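Side-chain contacts in N-(5'-phosphoribosyl)anthranilate isomerase (Pyrococcus furiosus, PDB 4AAJ), which catalyses the isomerisation of N-(5-phosphoribosyl)anthranilate to 1-(2-carboxyphenylamino)-1-deoxyribulose 5-phosphate, the third step from chorismate to tryptophan: residues V72-T77 with M86-T91; V46-N51 with I56-A61. All coordinates share one frame; numbering follows the deposited sequence.

In the fold
Two neighbouring strands of the closed eight-stranded parallel barrel each receive the helix that follows them, and the two contacts lie on the same side of the chain's centre, their own centres about 8 Å apart. Both are buried. Contact 1 is van der Waals packing alone, resting on a single leucine of strand 72-76. Contact 2 spreads over several side chains, adds a backbone hydrogen bond where a connecting loop leaves strand 43-47, and extends to a lysine that holds a sulfate. The strands themselves join the two: Val-75 N is probably hydrogen-bonded to Val-46 O, and Ser-76 OG to Val-48 O.

Contact 1. Residues V72-T77 with M86-T91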
loop_
_atom_site.group_PDB
_atom_site.type_symbol
_atom_site.label_atom_id
_atom_site.label_comp_id
_atom_site.label_asym_id
_atom_site.label_seq_id
_atom_site.Cartn_x
_atom_site.Cartn_y
_atom_site.Cartn_z
ATOM N N VAL A 72 -6.374 6.601 5.579
ATOM C CA VAL A 72 -6.847 6.135 4.279
ATOM C C VAL A 72 -5.888 6.651 3.207
ATOM O O VAL A 72 -5.749 7.858 2.991
ATOM C CB VAL A 72 -8.280 6.637 3.997
ATOM C CG1 VAL A 72 -8.756 6.199 2.602
ATOM C CG2 VAL A 72 -9.229 6.105 5.050
ATOM N N PHE A 73 -5.208 5.725 2.547
ATOM C CA PHE A 73 -4.301 6.092 1.475
ATOM C C PHE A 73 -5.092 6.347 0.188
ATOM O O PHE A 73 -5.912 5.531 -0.195
ATOM C CB PHE A 73 -3.266 4.986 1.272
ATOM C CG PHE A 73 -2.150 5.026 2.295
ATOM C CD1 PHE A 73 -2.327 4.469 3.563
ATOM C CD2 PHE A 73 -0.949 5.656 1.992
ATOM C CE1 PHE A 73 -1.302 4.543 4.522
ATOM C CE2 PHE A 73 0.082 5.726 2.932
ATOM C CZ PHE A 73 -0.105 5.171 4.200
ATOM N N LEU A 74 -4.837 7.483 -0.445
ATOM C CA LEU A 74 -5.328 7.728 -1.812
ATOM C C LEU A 74 -4.344 7.041 -2.763
ATOM O O LEU A 74 -3.194 7.464 -2.883
ATOM C CB LEU A 74 -5.387 9.226 -2.064
ATOM C CG LEU A 74 -6.080 9.722 -3.337
ATOM C CD1 LEU A 74 -7.576 9.478 -3.184
ATOM C CD2 LEU A 74 -5.763 11.200 -3.546
ATOM N N VAL A 75 -4.793 5.959 -3.405
ATOM C CA VAL A 75 -3.912 5.058 -4.164
ATOM C C VAL A 75 -4.147 5.332 -5.636
ATOM O O VAL A 75 -5.289 5.310 -6.078
ATOM C CB VAL A 75 -4.261 3.583 -3.892
ATOM C CG1 VAL A 75 -3.332 2.635 -4.643
ATOM C CG2 VAL A 75 -4.234 3.277 -2.388
ATOM N N SER A 76 -3.089 5.587 -6.390
ATOM C CA SER A 76 -3.275 5.865 -7.811
ATOM C C SER A 76 -2.020 5.584 -8.639
ATOM O O SER A 76 -0.893 5.589 -8.118
ATOM C CB SER A 76 -3.675 7.318 -7.989
ATOM O OG SER A 76 -4.073 7.593 -9.334
ATOM N N THR A 77 -2.240 5.361 -9.935
ATOM C CA THR A 77 -1.147 5.238 -10.889
ATOM C C THR A 77 -0.857 6.571 -11.576
ATOM O O THR A 77 -0.034 6.629 -12.488
ATOM C CB THR A 77 -1.482 4.170 -11.948
ATOM O OG1 THR A 77 -2.732 4.502 -12.559
ATOM C CG2 THR A 77 -1.592 2.790 -11.310
ATOM N N MET A 86 -4.502 18.005 -7.507
ATOM C CA MET A 86 -5.937 18.137 -7.642
ATOM C C MET A 86 -6.709 17.005 -6.977
ATOM O O MET A 86 -7.749 17.242 -6.387
ATOM C CB MET A 86 -6.331 18.316 -9.116
ATOM C CG MET A 86 -5.840 19.629 -9.729
ATOM S SD MET A 86 -5.944 21.084 -8.656
ATOM C CE MET A 86 -7.718 21.330 -8.514
ATOM N N ALA A 87 -6.193 15.774 -7.051
ATOM C CA ALA A 87 -6.851 14.657 -6.393
ATOM C C ALA A 87 -6.854 14.817 -4.869
ATOM O O ALA A 87 -7.840 14.510 -4.209
ATOM C CB ALA A 87 -6.199 13.331 -6.784
ATOM N N ILE A 88 -5.736 15.285 -4.335
ATOM C CA ILE A 88 -5.588 15.503 -2.893
ATOM C C ILE A 88 -6.582 16.578 -2.432
ATOM O O ILE A 88 -7.326 16.360 -1.466
ATOM C CB ILE A 88 -4.127 15.871 -2.533
ATOM C CG1 ILE A 88 -3.196 14.681 -2.792
ATOM C CG2 ILE A 88 -4.004 16.305 -1.069
ATOM C CD1 ILE A 88 -1.725 15.051 -2.817
ATOM N N GLU A 89 -6.625 17.694 -3.162
ATOM C CA GLU A 89 -7.526 18.811 -2.859
ATOM C C GLU A 89 -8.984 18.385 -2.902
ATOM O O GLU A 89 -9.780 18.703 -2.004
ATOM C CB GLU A 89 -7.288 19.963 -3.832
ATOM C CG GLU A 89 -6.034 20.760 -3.539
ATOM C CD GLU A 89 -5.746 21.831 -4.574
ATOM O OE1 GLU A 89 -6.651 22.180 -5.369
ATOM O OE2 GLU A 89 -4.605 22.333 -4.590
ATOM N N ARG A 90 -9.326 17.633 -3.944
ATOM C CA ARG A 90 -10.685 17.176 -4.143
ATOM C C ARG A 90 -11.117 16.119 -3.122
ATOM O O ARG A 90 -12.296 16.002 -2.849
ATOM C CB ARG A 90 -10.895 16.687 -5.598
ATOM C CG ARG A 90 -10.834 17.801 -6.634
ATOM C CD ARG A 90 -10.532 17.283 -8.039
ATOM N NE ARG A 90 -10.243 18.362 -8.995
ATOM C CZ ARG A 90 -9.590 18.196 -10.145
ATOM N NH1 ARG A 90 -9.131 17.001 -10.491
ATOM N NH2 ARG A 90 -9.370 19.229 -10.945
ATOM N N THR A 91 -10.175 15.379 -2.521
ATOM C CA THR A 91 -10.545 14.312 -1.583
ATOM C C THR A 91 -10.267 14.566 -0.093
ATOM O O THR A 91 -10.826 13.866 0.752
ATOM C CB THR A 91 -9.845 12.977 -1.897
ATOM O OG1 THR A 91 -8.419 13.176 -1.835
ATOM C CG2 THR A 91 -10.264 12.438 -3.280
#
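Leu-74 of strand 72-76 points out of the barrel wall into helix 81-91, the helix that follows it, and meets Ala-87, Ile-88 and Thr-91. This is strand-to-helix packing inside one beta-alpha-beta unit of the TIM barrel, where an outward-facing strand residue packs against the covering helix. The axes of strand 72-76 and helix 86-91 approach to 10.5 Å and run at 142° to one another, so the helix runs back against the strand at a marked tilt.

Both methyls of the leucine are used. CD2 of Leu-74 lies 3.9 Å from Ala-87 CB and touches CG1 of Ile-88 more loosely. The same CD2 of Leu-74 comes within 3.7 Å of Thr-91 OG1. CD1 of Leu-74 turns to the methyl of Thr-91, at 4.0 Å from CG2. With CG trans to the backbone N (chi1 -170°), the fork of the leucine comes to lie against one turn of helix, from Ala-87 to Thr-91. Beside the short Ala-87, CD2 of Leu-74 also comes within 4.2 Å of the backbone N of Ile-88.

Neighbouring elements surround this packing. Leu-74 also touches Val-46, Val-48 and Ala-93, while Thr-91 packs on Leu-58 and Ile-65 of helix 58-67 and Ile-88 on Ile-96 of the next strand. The backbone of Leu-74 is hydrogen-bonded to Tyr-95 and Gln-97, which ties its position to strand 95-98.

The hydroxyl of Thr-91, which faces the leucine, is satisfied within its own helix. Thr-91, at the last turn, directs OG1 back and donates to the carbonyl O of Ala-87 at 2.8 Å, the donor tilted 27° from the carbonyl plane.

Contact 2. Residues V46-N51 with I56-A61; sequences VVVNSN and IPLEKA. With SO4 (sulfate ion), chain D.
Where strand 43-47 of the TIM barrel gives way to its loop and helix 58-67 begins, the beta-alpha part of a beta-alpha-beta unit is held by one backbone bond and a cluster of aliphatic side chains. Ile-56 N donates to Val-47 O at 2.9 Å, approaching almost in line with the carbonyl, at a C=O...N angle of 165°. The bond draws the end of the loop back beside the strand just before the helix starts.

Ile-56 then reaches over to Val-46. Its CG1 sits between its own backbone N and carbonyl carbon (chi1 68°), and this turn carries CD1 of Ile-56 over CB and CG1 of Val-46, 3.7 Å from CB, the two side chains meeting at about a right angle, while CG2 of Val-46 rests 4.0 Å from Ala-61 CB. Val-48 works with a single branch: its CG1 meets Ala-61 CB, also at 4.0 Å, and Leu-58 CD2 at 4.1 Å, and lies against the carbonyl O of Ile-56. Ala-61 thus takes one valine methyl from each of two alternate residues. Pro-57 occupies the N-cap position, and its carbonyl accepts from Ala-61 N, fixing the turn that presents this alanine.

On the flank toward helix 31-38, Lys-60 bends away from the strand at chi2 and chi3, and its NZ donates to O1 of a sulfate at 2.7 Å. Glu-63 forms a salt bridge with the same amine, and the backbone N atoms of Leu-31 and Glu-32, at the start of helix 31-38, also bind the ion, which probably comes from the crystallisation liquor. The chemistry is therefore divided: water-excluding packing and a backbone bond seat the helix on the barrel, while the charged group lies off the apolar interface.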
loop_
_atom_site.group_PDB
_atom_site.type_symbol
_atom_site.label_atom_id
_atom_site.label_comp_id
_atom_site.label_asym_id
_atom_site.label_seq_id
_atom_site.Cartn_x
_atom_site.Cartn_y
_atom_site.Cartn_z
ATOM N N VAL A 46 -8.018 3.739 -0.877
ATOM C CA VAL A 46 -9.034 3.883 -1.927
ATOM C C VAL A 46 -8.315 4.152 -3.242
ATOM O O VAL A 46 -7.391 4.965 -3.288
ATOM C CB VAL A 46 -10.077 4.981 -1.624
ATOM C CG1 VAL A 46 -10.974 4.572 -0.451
ATOM C CG2 VAL A 46 -9.451 6.354 -1.389
ATOM N N VAL A 47 -8.734 3.455 -4.294
ATOM C CA VAL A 47 -8.093 3.578 -5.607
ATOM C C VAL A 47 -8.858 4.618 -6.436
ATOM O O VAL A 47 -10.082 4.533 -6.580
ATOM C CB VAL A 47 -8.053 2.217 -6.359
ATOM C CG1 VAL A 47 -7.477 2.372 -7.775
ATOM C CG2 VAL A 47 -7.283 1.169 -5.557
ATOM N N VAL A 48 -8.138 5.612 -6.934
ATOM C CA VAL A 48 -8.717 6.639 -7.814
ATOM C C VAL A 48 -7.875 6.805 -9.065
ATOM O O VAL A 48 -6.673 6.556 -9.041
ATOM C CB VAL A 48 -8.892 8.036 -7.151
ATOM C CG1 VAL A 48 -9.775 7.954 -5.932
ATOM C CG2 VAL A 48 -7.556 8.740 -6.858
ATOM N N ASN A 49 -8.515 7.231 -10.160
ATOM C CA ASN A 49 -7.793 7.627 -11.379
ATOM C C ASN A 49 -6.753 6.598 -11.810
ATOM O O ASN A 49 -5.622 6.944 -12.179
ATOM C CB ASN A 49 -7.181 9.022 -11.221
ATOM C CG ASN A 49 -8.238 10.076 -10.990
ATOM O OD1 ASN A 49 -9.440 9.820 -11.192
ATOM N ND2 ASN A 49 -7.819 11.247 -10.540
ATOM N N SER A 50 -7.169 5.335 -11.763
ATOM C CA SER A 50 -6.333 4.210 -12.170
ATOM C C SER A 50 -7.157 3.197 -12.924
ATOM O O SER A 50 -8.339 3.018 -12.639
ATOM C CB SER A 50 -5.736 3.503 -10.958
ATOM O OG SER A 50 -5.118 4.425 -10.084
ATOM N N ASN A 51 -6.509 2.493 -13.852
ATOM C CA ASN A 51 -7.158 1.388 -14.554
ATOM C C ASN A 51 -7.277 0.153 -13.656
ATOM O O ASN A 51 -6.489 -0.791 -13.736
ATOM C CB ASN A 51 -6.407 1.073 -15.851
ATOM C CG ASN A 51 -7.243 0.269 -16.828
ATOM O OD1 ASN A 51 -8.467 0.196 -16.712
ATOM N ND2 ASN A 51 -6.578 -0.345 -17.803
ATOM N N ILE A 56 -12.774 4.147 -7.620
ATOM C CA ILE A 56 -13.981 4.861 -7.164
ATOM C C ILE A 56 -13.946 6.344 -7.554
ATOM O O ILE A 56 -12.874 6.932 -7.774
ATOM C CB ILE A 56 -14.227 4.674 -5.644
ATOM C CG1 ILE A 56 -13.129 5.380 -4.814
ATOM C CG2 ILE A 56 -14.356 3.200 -5.281
ATOM C CD1 ILE A 56 -13.374 5.337 -3.315
ATOM N N PRO A 57 -15.135 6.984 -7.677
ATOM C CA PRO A 57 -15.216 8.400 -7.957
ATOM C C PRO A 57 -14.672 9.223 -6.779
ATOM O O PRO A 57 -14.619 8.706 -5.655
ATOM C CB PRO A 57 -16.731 8.655 -8.121
ATOM C CG PRO A 57 -17.365 7.319 -8.253
ATOM C CD PRO A 57 -16.458 6.331 -7.594
ATOM N N LEU A 58 -14.288 10.468 -7.029
ATOM C CA LEU A 58 -13.705 11.330 -5.992
ATOM C C LEU A 58 -14.675 11.583 -4.828
ATOM O O LEU A 58 -14.247 11.683 -3.668
ATOM C CB LEU A 58 -13.192 12.639 -6.575
ATOM C CG LEU A 58 -12.023 12.505 -7.573
ATOM C CD1 LEU A 58 -11.618 13.856 -8.133
ATOM C CD2 LEU A 58 -10.826 11.771 -6.980
ATOM N N GLU A 59 -15.975 11.657 -5.121
ATOM C CA GLU A 59 -16.970 11.825 -4.036
ATOM C C GLU A 59 -16.963 10.640 -3.063
ATOM O O GLU A 59 -17.032 10.836 -1.845
ATOM C CB GLU A 59 -18.387 12.045 -4.615
ATOM C CG GLU A 59 -19.522 11.874 -3.596
ATOM C CD GLU A 59 -19.438 12.830 -2.413
ATOM O OE1 GLU A 59 -18.998 13.985 -2.591
ATOM O OE2 GLU A 59 -19.836 12.420 -1.294
ATOM N N LYS A 60 -16.859 9.420 -3.582
ATOM C CA LYS A 60 -16.831 8.237 -2.736
ATOM C C LYS A 60 -15.527 8.190 -1.918
ATOM O O LYS A 60 -15.546 7.864 -0.729
ATOM C CB LYS A 60 -17.030 6.968 -3.555
ATOM C CG LYS A 60 -17.176 5.684 -2.744
ATOM C CD LYS A 60 -18.245 5.759 -1.654
ATOM C CE LYS A 60 -19.652 5.593 -2.208
ATOM N NZ LYS A 60 -20.662 5.557 -1.107
ATOM N N ALA A 61 -14.410 8.548 -2.561
ATOM C CA ALA A 61 -13.125 8.673 -1.848
ATOM C C ALA A 61 -13.237 9.686 -0.700
ATOM O O ALA A 61 -12.833 9.399 0.423
ATOM C CB ALA A 61 -12.006 9.069 -2.814
HETATM S S SO4 D . -21.841 2.685 1.243
HETATM O O1 SO4 D . -20.860 3.748 0.914
HETATM O O2 SO4 D . -22.971 3.306 1.965
HETATM O O3 SO4 D . -21.264 1.637 2.105
HETATM O O4 SO4 D . -22.307 2.073 -0.024
#